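Local coordinates for outer membrane protein assembly factor BamA (Haemophilus ducreyi, PDB 4K3C) that probably takes part, as the barrel subunit of the Bam complex, in folding and inserting beta-barrel proteins into the outer membrane, and here lacks its first three POTRA domains, at residues 363-368 and 438-443; 322-327 and 497-502; 281-286 and 298-303. All coordinates share one frame; numbering follows the deposited sequence.

Interaction 1. Residues 363-368 and 438-443; sequences HKWVIA and LIIPAP
V366 and I439 form an antiparallel hydrogen-bonded pair, followed by the non-hydrogen-bonded pair I367 with L438; the two short strands run at 149° to each other, their axes 4.8 Å apart at closest approach. Two amide-carbonyl bonds hold the first pair, V366 N to I439 O at 3.2 Å and I439 N to V366 O at 2.9 Å. Just before the strand begins, W365 CA points its hydrogen at I439 O, a 3.4 Å CA-H...O contact that gives this carbonyl a second donor.

With CG anti to the carbonyl carbon (chi1 -63°), the indole of W365 lies across I440 and P441 of the neighbouring segment. P441 CD sits over the five-membered ring, 3.6 Å from its centroid, and I440 CB lies over the six-membered ring, on the same face of the indole, both as CH-pi contacts, while L438 CD1 meets the edge. I367 and L438 share one face of the sheet; on the other, V366 and I439 lie side by side, CG1 to CD1 at 3.7 Å.

Prolyl CD, bonded to the amide nitrogen, carries somewhat polarised hydrogens that probably suit an electron-rich indole; the contact thus joins backbone pairing to an aromatic cover at the periplasmic end of two neighbouring barrel strands.

Interaction 2. Residues 322-327 and 497-502; sequences GYFPTA and QWQSPI
Q499 meets Y323 along most of its aliphatic length. Its CB starts toward the turn 322-327 and comes within 4.0 Å of Y323 CE1. CG, anti to the carbonyl carbon (chi1 -58°), is then carried over one face of the phenol ring, 3.3 Å from Y323 CE1, and also brushes F324 CZ at 4.2 Å. A bend at chi2 leaves CD above the same face, near the rim, 4.0 Å from Y323 CD1. The terminal amide, tilted 31° from the ring, makes no hydrogen bond to the turn. The phenol hydroxyl is hydrogen-bonded to OD1 of N452, and R321 makes a cation-pi contact with the ring.

Residues 322-327 belong to the periplasmic turn between barrel strands 303-317 and 328-338, and strand 489-500 is far from both in the order of strands. The turn therefore meets strand 489-500 through side chains and not by strand pairing; the nearest CA atoms, those of Y323 and Q499, are 8.9 Å apart. P325 O helps to fix it by accepting a hydrogen bond from R454 of strand 453-465.

F324 is the buried residue of the contact. Its ring presents an edge to Q497, whose CG lies 3.5 Å from F324 CE1 and whose NE2 approaches the same carbon near the ring plane; ring and amide are 27° apart. Within the turn, Y323 CD1 rests over one face of the F324 ring, near its rim. W498, between the two glutamines, points away and packs on L505 of the next strand. Where the hairpin to that strand turns, S500 OG accepts from I502 N at 3.2 Å in an ST turn.

Interaction 3. Residues 281-286 and 298-303; sequences TREKYV and SHYDRI
V286 and I303 bring the helical segment 281-286 and the loop segment 298-303 together, with CA atoms 7.9 Å apart, and no hydrogen bond joins the two backbones. The centre of the contact is the ring of Y300. V286 drops its CG2 methyl almost straight onto the middle of one face, 3.7 Å from the centroid and only 7° off the ring normal, a CH-pi contact. The valine's first torsion (chi1 160°) puts CG2 beside the backbone N, anti to the carbonyl carbon, and so over the ring; the second methyl, CG1, reaches Y300 CD1 at 3.9 Å.

Both segments belong to the extracellular loop between barrel strands 260-274 and 303-317. The short helix 280-288 sits within this loop and is packed here against the chain as it returns to the barrel wall, where I303 pairs with L273.

E283 comes to the same ring from its edge: CG lies near the ring plane beside the hydroxyl end, with the carboxylate turned 78° to the ring. Its charge is directed to R278, which forms a salt bridge with OE2. I303 CD1 also touches CG2 of V286, at 3.9 Å, about a right angle round from the ring, so one methyl group is shared by an aromatic and an aliphatic neighbour. Y285 adds a looser contact, CE2 to I303 CG2 at 4.4 Å, while its hydroxyl is hydrogen-bonded to OD1 of N344.

In the fold
From the N terminus, interaction 3 comes first and closes a short excursion, in which the extracellular loop folds back on its own helix before strand 303-317 begins. That strand leads to the periplasmic turn 322-327, which opens interaction 2, a contact closed only by strand 489-500. Within this long interval lies interaction 1, where strands 366-378 and 430-440 meet as neighbours in the barrel wall. Interactions 1 and 2 touch at the periplasmic end, H363 and V366 packing on T326, and their centres are about 13 Å apart. Interaction 3 stands apart on the extracellular side, its nearest atoms about 33 Å from interaction 1 and about 31 Å from interaction 2.

Interaction 1. Residues 363-368 and 438-443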
loop_
_atom_site.group_PDB
_atom_site.type_symbol
_atom_site.label_atom_id
_atom_site.label_comp_id
_atom_site.label_asym_id
_atom_site.label_seq_id
_atom_site.Cartn_x
_atom_site.Cartn_y
_atom_site.Cartn_z
ATOM N N HIS A 363 -12.206 17.646 -12.523
ATOM C CA HIS A 363 -11.207 16.579 -12.297
ATOM C C HIS A 363 -10.898 15.701 -13.504
ATOM O O HIS A 363 -10.124 14.763 -13.411
ATOM C CB HIS A 363 -11.455 15.768 -11.025
ATOM C CG HIS A 363 -11.035 16.485 -9.777
ATOM N ND1 HIS A 363 -10.560 15.835 -8.661
ATOM C CD2 HIS A 363 -11.016 17.809 -9.472
ATOM C CE1 HIS A 363 -10.265 16.719 -7.723
ATOM N NE2 HIS A 363 -10.534 17.924 -8.194
ATOM N N LYS A 364 -11.456 16.057 -14.651
ATOM C CA LYS A 364 -11.177 15.360 -15.895
ATOM C C LYS A 364 -9.804 15.698 -16.491
ATOM O O LYS A 364 -9.194 14.873 -17.171
ATOM C CB LYS A 364 -12.291 15.664 -16.891
ATOM C CG LYS A 364 -13.661 15.133 -16.432
ATOM C CD LYS A 364 -14.810 15.872 -17.105
ATOM C CE LYS A 364 -16.146 15.233 -16.731
ATOM N NZ LYS A 364 -16.436 14.059 -17.629
ATOM N N TRP A 365 -9.325 16.917 -16.258
ATOM C CA TRP A 365 -7.994 17.310 -16.711
ATOM C C TRP A 365 -7.054 17.448 -15.533
ATOM O O TRP A 365 -7.162 18.398 -14.736
ATOM C CB TRP A 365 -8.034 18.639 -17.441
ATOM C CG TRP A 365 -8.822 18.622 -18.653
ATOM C CD1 TRP A 365 -10.165 18.633 -18.731
ATOM C CD2 TRP A 365 -8.331 18.630 -19.998
ATOM N NE1 TRP A 365 -10.564 18.638 -20.047
ATOM C CE2 TRP A 365 -9.456 18.639 -20.849
ATOM C CE3 TRP A 365 -7.050 18.623 -20.566
ATOM C CZ2 TRP A 365 -9.349 18.641 -22.242
ATOM C CZ3 TRP A 365 -6.942 18.617 -21.951
ATOM C CH2 TRP A 365 -8.089 18.625 -22.773
ATOM N N VAL A 366 -6.116 16.512 -15.457
ATOM C CA VAL A 366 -5.224 16.364 -14.320
ATOM C C VAL A 366 -3.806 16.409 -14.854
ATOM O O VAL A 366 -3.562 15.962 -15.976
ATOM C CB VAL A 366 -5.477 15.010 -13.604
ATOM C CG1 VAL A 366 -4.367 14.687 -12.601
ATOM C CG2 VAL A 366 -6.807 15.034 -12.909
ATOM N N ILE A 367 -2.886 16.990 -14.084
ATOM C CA ILE A 367 -1.472 16.918 -14.413
ATOM C C ILE A 367 -0.867 16.028 -13.369
ATOM O O ILE A 367 -1.037 16.285 -12.186
ATOM C CB ILE A 367 -0.759 18.302 -14.369
ATOM C CG1 ILE A 367 -1.241 19.192 -15.504
ATOM C CG2 ILE A 367 0.758 18.144 -14.499
ATOM C CD1 ILE A 367 -0.296 20.301 -15.814
ATOM N N ALA A 368 -0.178 14.975 -13.795
ATOM C CA ALA A 368 0.485 14.078 -12.854
ATOM C C ALA A 368 1.980 14.053 -13.092
ATOM O O ALA A 368 2.448 14.193 -14.221
ATOM C CB ALA A 368 -0.082 12.686 -12.942
ATOM N N LEU A 438 0.006 14.747 -18.882
ATOM C CA LEU A 438 -1.322 15.354 -18.925
ATOM C C LEU A 438 -2.385 14.276 -19.118
ATOM O O LEU A 438 -2.466 13.663 -20.171
ATOM C CB LEU A 438 -1.442 16.361 -20.075
ATOM C CG LEU A 438 -2.318 17.597 -19.830
ATOM C CD1 LEU A 438 -3.068 17.938 -21.066
ATOM C CD2 LEU A 438 -3.270 17.437 -18.662
ATOM N N ILE A 439 -3.202 14.066 -18.096
ATOM C CA ILE A 439 -4.362 13.198 -18.204
ATOM C C ILE A 439 -5.530 13.962 -18.784
ATOM O O ILE A 439 -6.038 14.888 -18.170
ATOM C CB ILE A 439 -4.804 12.754 -16.834
ATOM C CG1 ILE A 439 -3.700 11.943 -16.181
ATOM C CG2 ILE A 439 -6.058 11.973 -16.931
ATOM C CD1 ILE A 439 -3.945 11.720 -14.736
ATOM N N ILE A 440 -5.974 13.583 -19.965
ATOM C CA ILE A 440 -7.109 14.267 -20.556
ATOM C C ILE A 440 -8.290 13.299 -20.588
ATOM O O ILE A 440 -8.106 12.094 -20.440
ATOM C CB ILE A 440 -6.767 14.813 -21.968
ATOM C CG1 ILE A 440 -6.905 13.713 -23.029
ATOM C CG2 ILE A 440 -5.370 15.402 -21.976
ATOM C CD1 ILE A 440 -5.684 12.817 -23.143
ATOM N N PRO A 441 -9.514 13.823 -20.740
ATOM C CA PRO A 441 -10.677 12.935 -20.838
ATOM C C PRO A 441 -10.540 11.977 -22.010
ATOM O O PRO A 441 -10.020 12.387 -23.060
ATOM C CB PRO A 441 -11.821 13.909 -21.109
ATOM C CG PRO A 441 -11.374 15.188 -20.476
ATOM C CD PRO A 441 -9.904 15.245 -20.704
ATOM N N ALA A 442 -10.998 10.736 -21.834
ATOM C CA ALA A 442 -10.917 9.717 -22.878
ATOM C C ALA A 442 -11.937 10.000 -23.947
ATOM O O ALA A 442 -13.134 10.029 -23.655
ATOM C CB ALA A 442 -11.180 8.364 -22.296
ATOM N N PRO A 443 -11.480 10.220 -25.192
ATOM C CA PRO A 443 -12.461 10.457 -26.263
ATOM C C PRO A 443 -13.228 9.179 -26.612
ATOM O O PRO A 443 -12.780 8.079 -26.282
ATOM C CB PRO A 443 -11.603 10.943 -27.443
ATOM C CG PRO A 443 -10.226 10.412 -27.163
ATOM C CD PRO A 443 -10.088 10.378 -25.656
#

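Interaction 2. Residues 322-327 and 497-502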
loop_
_atom_site.group_PDB
_atom_site.type_symbol
_atom_site.label_atom_id
_atom_site.label_comp_id
_atom_site.label_asym_id
_atom_site.label_seq_id
_atom_site.Cartn_x
_atom_site.Cartn_y
_atom_site.Cartn_z
ATOM N N GLY A 322 -8.648 5.133 -4.782
ATOM C CA GLY A 322 -7.961 3.866 -4.872
ATOM C C GLY A 322 -7.152 3.836 -6.150
ATOM O O GLY A 322 -5.930 3.959 -6.123
ATOM N N TYR A 323 -7.831 3.685 -7.280
ATOM C CA TYR A 323 -7.149 3.744 -8.566
ATOM C C TYR A 323 -7.597 4.975 -9.370
ATOM O O TYR A 323 -8.713 5.474 -9.201
ATOM C CB TYR A 323 -7.326 2.438 -9.348
ATOM C CG TYR A 323 -8.723 2.210 -9.838
ATOM C CD1 TYR A 323 -9.121 2.681 -11.080
ATOM C CD2 TYR A 323 -9.654 1.527 -9.067
ATOM C CE1 TYR A 323 -10.412 2.488 -11.545
ATOM C CE2 TYR A 323 -10.951 1.321 -9.530
ATOM C CZ TYR A 323 -11.318 1.804 -10.775
ATOM O OH TYR A 323 -12.587 1.622 -11.265
ATOM N N PHE A 324 -6.706 5.453 -10.236
ATOM C CA PHE A 324 -6.860 6.738 -10.944
ATOM C C PHE A 324 -7.046 7.936 -10.013
ATOM O O PHE A 324 -8.021 8.672 -10.142
ATOM C CB PHE A 324 -7.987 6.702 -11.992
ATOM C CG PHE A 324 -7.816 5.636 -13.034
ATOM C CD1 PHE A 324 -6.565 5.065 -13.279
ATOM C CD2 PHE A 324 -8.907 5.183 -13.758
ATOM C CE1 PHE A 324 -6.399 4.065 -14.229
ATOM C CE2 PHE A 324 -8.752 4.179 -14.720
ATOM C CZ PHE A 324 -7.491 3.624 -14.956
ATOM N N PRO A 325 -6.096 8.150 -9.087
ATOM C CA PRO A 325 -6.214 9.297 -8.191
ATOM C C PRO A 325 -6.337 10.537 -9.035
ATOM O O PRO A 325 -5.809 10.575 -10.142
ATOM C CB PRO A 325 -4.866 9.322 -7.467
ATOM C CG PRO A 325 -4.328 7.965 -7.612
ATOM C CD PRO A 325 -4.783 7.504 -8.958
ATOM N N THR A 326 -7.047 11.532 -8.535
ATOM C CA THR A 326 -7.253 12.735 -9.310
ATOM C C THR A 326 -6.600 13.927 -8.604
ATOM O O THR A 326 -6.300 14.950 -9.223
ATOM C CB THR A 326 -8.757 12.938 -9.636
ATOM O OG1 THR A 326 -8.948 14.148 -10.376
ATOM C CG2 THR A 326 -9.618 12.945 -8.370
ATOM N N ALA A 327 -6.352 13.771 -7.310
ATOM C CA ALA A 327 -5.607 14.769 -6.558
ATOM C C ALA A 327 -4.915 14.140 -5.350
ATOM O O ALA A 327 -5.192 12.995 -4.984
ATOM C CB ALA A 327 -6.515 15.905 -6.128
ATOM N N GLN A 497 -5.054 3.530 -20.137
ATOM C CA GLN A 497 -5.300 2.412 -19.257
ATOM C C GLN A 497 -6.764 2.241 -18.944
ATOM O O GLN A 497 -7.537 3.193 -18.991
ATOM C CB GLN A 497 -4.434 2.448 -18.002
ATOM C CG GLN A 497 -4.565 3.637 -17.136
ATOM C CD GLN A 497 -3.297 3.840 -16.332
ATOM O OE1 GLN A 497 -2.200 3.593 -16.832
ATOM N NE2 GLN A 497 -3.437 4.280 -15.086
ATOM N N TRP A 498 -7.148 1.003 -18.672
ATOM C CA TRP A 498 -8.496 0.768 -18.218
ATOM C C TRP A 498 -8.704 -0.451 -17.318
ATOM O O TRP A 498 -8.069 -1.499 -17.471
ATOM C CB TRP A 498 -9.525 0.919 -19.364
ATOM C CG TRP A 498 -9.905 -0.277 -20.154
ATOM C CD1 TRP A 498 -9.143 -0.936 -21.071
ATOM C CD2 TRP A 498 -11.189 -0.906 -20.170
ATOM N NE1 TRP A 498 -9.863 -1.970 -21.632
ATOM C CE2 TRP A 498 -11.122 -1.973 -21.096
ATOM C CE3 TRP A 498 -12.380 -0.688 -19.476
ATOM C CZ2 TRP A 498 -12.191 -2.813 -21.346
ATOM C CZ3 TRP A 498 -13.444 -1.515 -19.728
ATOM C CH2 TRP A 498 -13.341 -2.575 -20.651
ATOM N N GLN A 499 -9.575 -0.254 -16.336
ATOM C CA GLN A 499 -9.952 -1.292 -15.406
ATOM C C GLN A 499 -11.151 -1.979 -16.001
ATOM O O GLN A 499 -12.286 -1.596 -15.729
ATOM C CB GLN A 499 -10.306 -0.679 -14.055
ATOM C CG GLN A 499 -9.164 0.134 -13.444
ATOM C CD GLN A 499 -8.082 -0.726 -12.800
ATOM O OE1 GLN A 499 -6.889 -0.518 -13.033
ATOM N NE2 GLN A 499 -8.497 -1.691 -11.982
ATOM N N SER A 500 -10.888 -2.979 -16.839
ATOM C CA SER A 500 -11.944 -3.764 -17.463
ATOM C C SER A 500 -12.599 -4.654 -16.422
ATOM O O SER A 500 -12.072 -4.813 -15.319
ATOM C CB SER A 500 -11.374 -4.625 -18.591
ATOM O OG SER A 500 -10.631 -5.714 -18.072
ATOM N N PRO A 501 -13.755 -5.244 -16.765
ATOM C CA PRO A 501 -14.363 -6.197 -15.828
ATOM C C PRO A 501 -13.584 -7.509 -15.653
ATOM O O PRO A 501 -14.052 -8.360 -14.906
ATOM C CB PRO A 501 -15.735 -6.474 -16.454
ATOM C CG PRO A 501 -16.012 -5.269 -17.304
ATOM C CD PRO A 501 -14.678 -4.883 -17.858
ATOM N N ILE A 502 -12.437 -7.665 -16.314
ATOM C CA ILE A 502 -11.632 -8.881 -16.193
ATOM C C ILE A 502 -10.306 -8.589 -15.509
ATOM O O ILE A 502 -9.560 -9.500 -15.165
ATOM C CB ILE A 502 -11.329 -9.509 -17.572
ATOM C CG1 ILE A 502 -10.081 -8.877 -18.197
ATOM C CG2 ILE A 502 -12.519 -9.349 -18.494
ATOM C CD1 ILE A 502 -9.446 -9.709 -19.298
#

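Interaction 3. Residues 281-286 and 298-303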
loop_
_atom_site.group_PDB
_atom_site.type_symbol
_atom_site.label_atom_id
_atom_site.label_comp_id
_atom_site.label_asym_id
_atom_site.label_seq_id
_atom_site.Cartn_x
_atom_site.Cartn_y
_atom_site.Cartn_z
ATOM N N THR A 281 33.045 -5.360 -14.408
ATOM C CA THR A 281 32.574 -4.811 -13.137
ATOM C C THR A 281 32.191 -5.897 -12.134
ATOM O O THR A 281 32.421 -5.762 -10.926
ATOM C CB THR A 281 31.368 -3.920 -13.364
ATOM O OG1 THR A 281 31.802 -2.703 -13.980
ATOM C CG2 THR A 281 30.657 -3.605 -12.040
ATOM N N ARG A 282 31.602 -6.977 -12.638
ATOM C CA ARG A 282 31.220 -8.098 -11.786
ATOM C C ARG A 282 32.419 -8.727 -11.131
ATOM O O ARG A 282 32.371 -9.045 -9.950
ATOM C CB ARG A 282 30.512 -9.164 -12.593
ATOM C CG ARG A 282 29.089 -8.834 -12.901
ATOM C CD ARG A 282 28.497 -9.984 -13.654
ATOM N NE ARG A 282 27.068 -9.841 -13.849
ATOM C CZ ARG A 282 26.387 -10.537 -14.745
ATOM N NH1 ARG A 282 27.025 -11.412 -15.525
ATOM N NH2 ARG A 282 25.079 -10.350 -14.856
ATOM N N GLU A 283 33.480 -8.917 -11.913
ATOM C CA GLU A 283 34.730 -9.501 -11.418
ATOM C C GLU A 283 35.227 -8.739 -10.194
ATOM O O GLU A 283 35.694 -9.329 -9.202
ATOM C CB GLU A 283 35.804 -9.482 -12.513
ATOM C CG GLU A 283 36.101 -10.844 -13.117
ATOM C CD GLU A 283 37.528 -11.234 -12.932
ATOM O OE1 GLU A 283 38.130 -10.741 -11.960
ATOM O OE2 GLU A 283 38.058 -12.013 -13.753
ATOM N N LYS A 284 35.096 -7.421 -10.281
ATOM C CA LYS A 284 35.518 -6.520 -9.232
ATOM C C LYS A 284 34.819 -6.889 -7.937
ATOM O O LYS A 284 35.392 -6.749 -6.860
ATOM C CB LYS A 284 35.176 -5.098 -9.644
ATOM C CG LYS A 284 36.023 -4.054 -9.010
ATOM C CD LYS A 284 35.992 -2.807 -9.860
ATOM C CE LYS A 284 36.512 -3.083 -11.252
ATOM N NZ LYS A 284 36.679 -1.816 -12.019
ATOM N N TYR A 285 33.582 -7.371 -8.063
ATOM C CA TYR A 285 32.801 -7.850 -6.923
ATOM C C TYR A 285 33.233 -9.231 -6.478
ATOM O O TYR A 285 33.332 -9.516 -5.285
ATOM C CB TYR A 285 31.317 -7.944 -7.264
ATOM C CG TYR A 285 30.555 -8.693 -6.199
ATOM C CD1 TYR A 285 30.470 -8.188 -4.907
ATOM C CD2 TYR A 285 29.946 -9.911 -6.465
ATOM C CE1 TYR A 285 29.781 -8.854 -3.918
ATOM C CE2 TYR A 285 29.254 -10.595 -5.469
ATOM C CZ TYR A 285 29.178 -10.054 -4.197
ATOM O OH TYR A 285 28.500 -10.699 -3.195
ATOM N N VAL A 286 33.427 -10.099 -7.458
ATOM C CA VAL A 286 33.848 -11.455 -7.201
ATOM C C VAL A 286 35.160 -11.408 -6.436
ATOM O O VAL A 286 35.307 -12.068 -5.404
ATOM C CB VAL A 286 34.006 -12.229 -8.514
ATOM C CG1 VAL A 286 34.907 -13.455 -8.325
ATOM C CG2 VAL A 286 32.640 -12.620 -9.053
ATOM N N SER A 298 35.894 -19.616 -18.393
ATOM C CA SER A 298 34.924 -18.537 -18.451
ATOM C C SER A 298 33.988 -18.870 -17.307
ATOM O O SER A 298 34.012 -20.000 -16.809
ATOM C CB SER A 298 34.169 -18.518 -19.780
ATOM O OG SER A 298 33.359 -19.669 -19.937
ATOM N N HIS A 299 33.193 -17.899 -16.871
ATOM C CA HIS A 299 32.273 -18.096 -15.743
ATOM C C HIS A 299 32.971 -18.285 -14.391
ATOM O O HIS A 299 34.152 -18.635 -14.326
ATOM C CB HIS A 299 31.300 -19.243 -16.022
ATOM C CG HIS A 299 30.587 -19.116 -17.333
ATOM N ND1 HIS A 299 31.220 -19.286 -18.547
ATOM C CD2 HIS A 299 29.296 -18.825 -17.623
ATOM C CE1 HIS A 299 30.350 -19.107 -19.526
ATOM N NE2 HIS A 299 29.175 -18.824 -18.991
ATOM N N TYR A 300 32.242 -18.035 -13.309
ATOM C CA TYR A 300 32.835 -18.113 -11.981
ATOM C C TYR A 300 32.478 -19.393 -11.259
ATOM O O TYR A 300 31.384 -19.927 -11.430
ATOM C CB TYR A 300 32.365 -16.947 -11.121
ATOM C CG TYR A 300 32.641 -15.599 -11.716
ATOM C CD1 TYR A 300 33.924 -15.065 -11.714
ATOM C CD2 TYR A 300 31.623 -14.856 -12.278
ATOM C CE1 TYR A 300 34.182 -13.826 -12.269
ATOM C CE2 TYR A 300 31.867 -13.623 -12.819
ATOM C CZ TYR A 300 33.144 -13.119 -12.815
ATOM O OH TYR A 300 33.370 -11.894 -13.364
ATOM N N ASP A 301 33.405 -19.876 -10.437
ATOM C CA ASP A 301 33.072 -20.910 -9.468
ATOM C C ASP A 301 32.001 -20.285 -8.592
ATOM O O ASP A 301 32.220 -19.227 -8.000
ATOM C CB ASP A 301 34.293 -21.306 -8.630
ATOM C CG ASP A 301 35.445 -21.830 -9.476
ATOM O OD1 ASP A 301 35.199 -22.261 -10.623
ATOM O OD2 ASP A 301 36.599 -21.810 -8.992
ATOM N N ARG A 302 30.844 -20.933 -8.538
ATOM C CA ARG A 302 29.641 -20.370 -7.936
ATOM C C ARG A 302 29.837 -19.572 -6.639
ATOM O O ARG A 302 30.755 -19.818 -5.860
ATOM C CB ARG A 302 28.571 -21.454 -7.780
ATOM C CG ARG A 302 28.291 -22.208 -9.081
ATOM C CD ARG A 302 27.049 -23.097 -8.982
ATOM N NE ARG A 302 27.183 -24.174 -8.003
ATOM C CZ ARG A 302 26.339 -25.196 -7.899
ATOM N NH1 ARG A 302 26.533 -26.135 -6.979
ATOM N NH2 ARG A 302 25.301 -25.283 -8.721
ATOM N N ILE A 303 28.939 -18.610 -6.448
ATOM C CA ILE A 303 29.049 -17.538 -5.474
ATOM C C ILE A 303 27.912 -17.713 -4.480
ATOM O O ILE A 303 26.806 -18.038 -4.885
ATOM C CB ILE A 303 28.851 -16.197 -6.220
ATOM C CG1 ILE A 303 29.900 -16.043 -7.327
ATOM C CG2 ILE A 303 28.861 -15.015 -5.268
ATOM C CD1 ILE A 303 29.568 -14.992 -8.364
#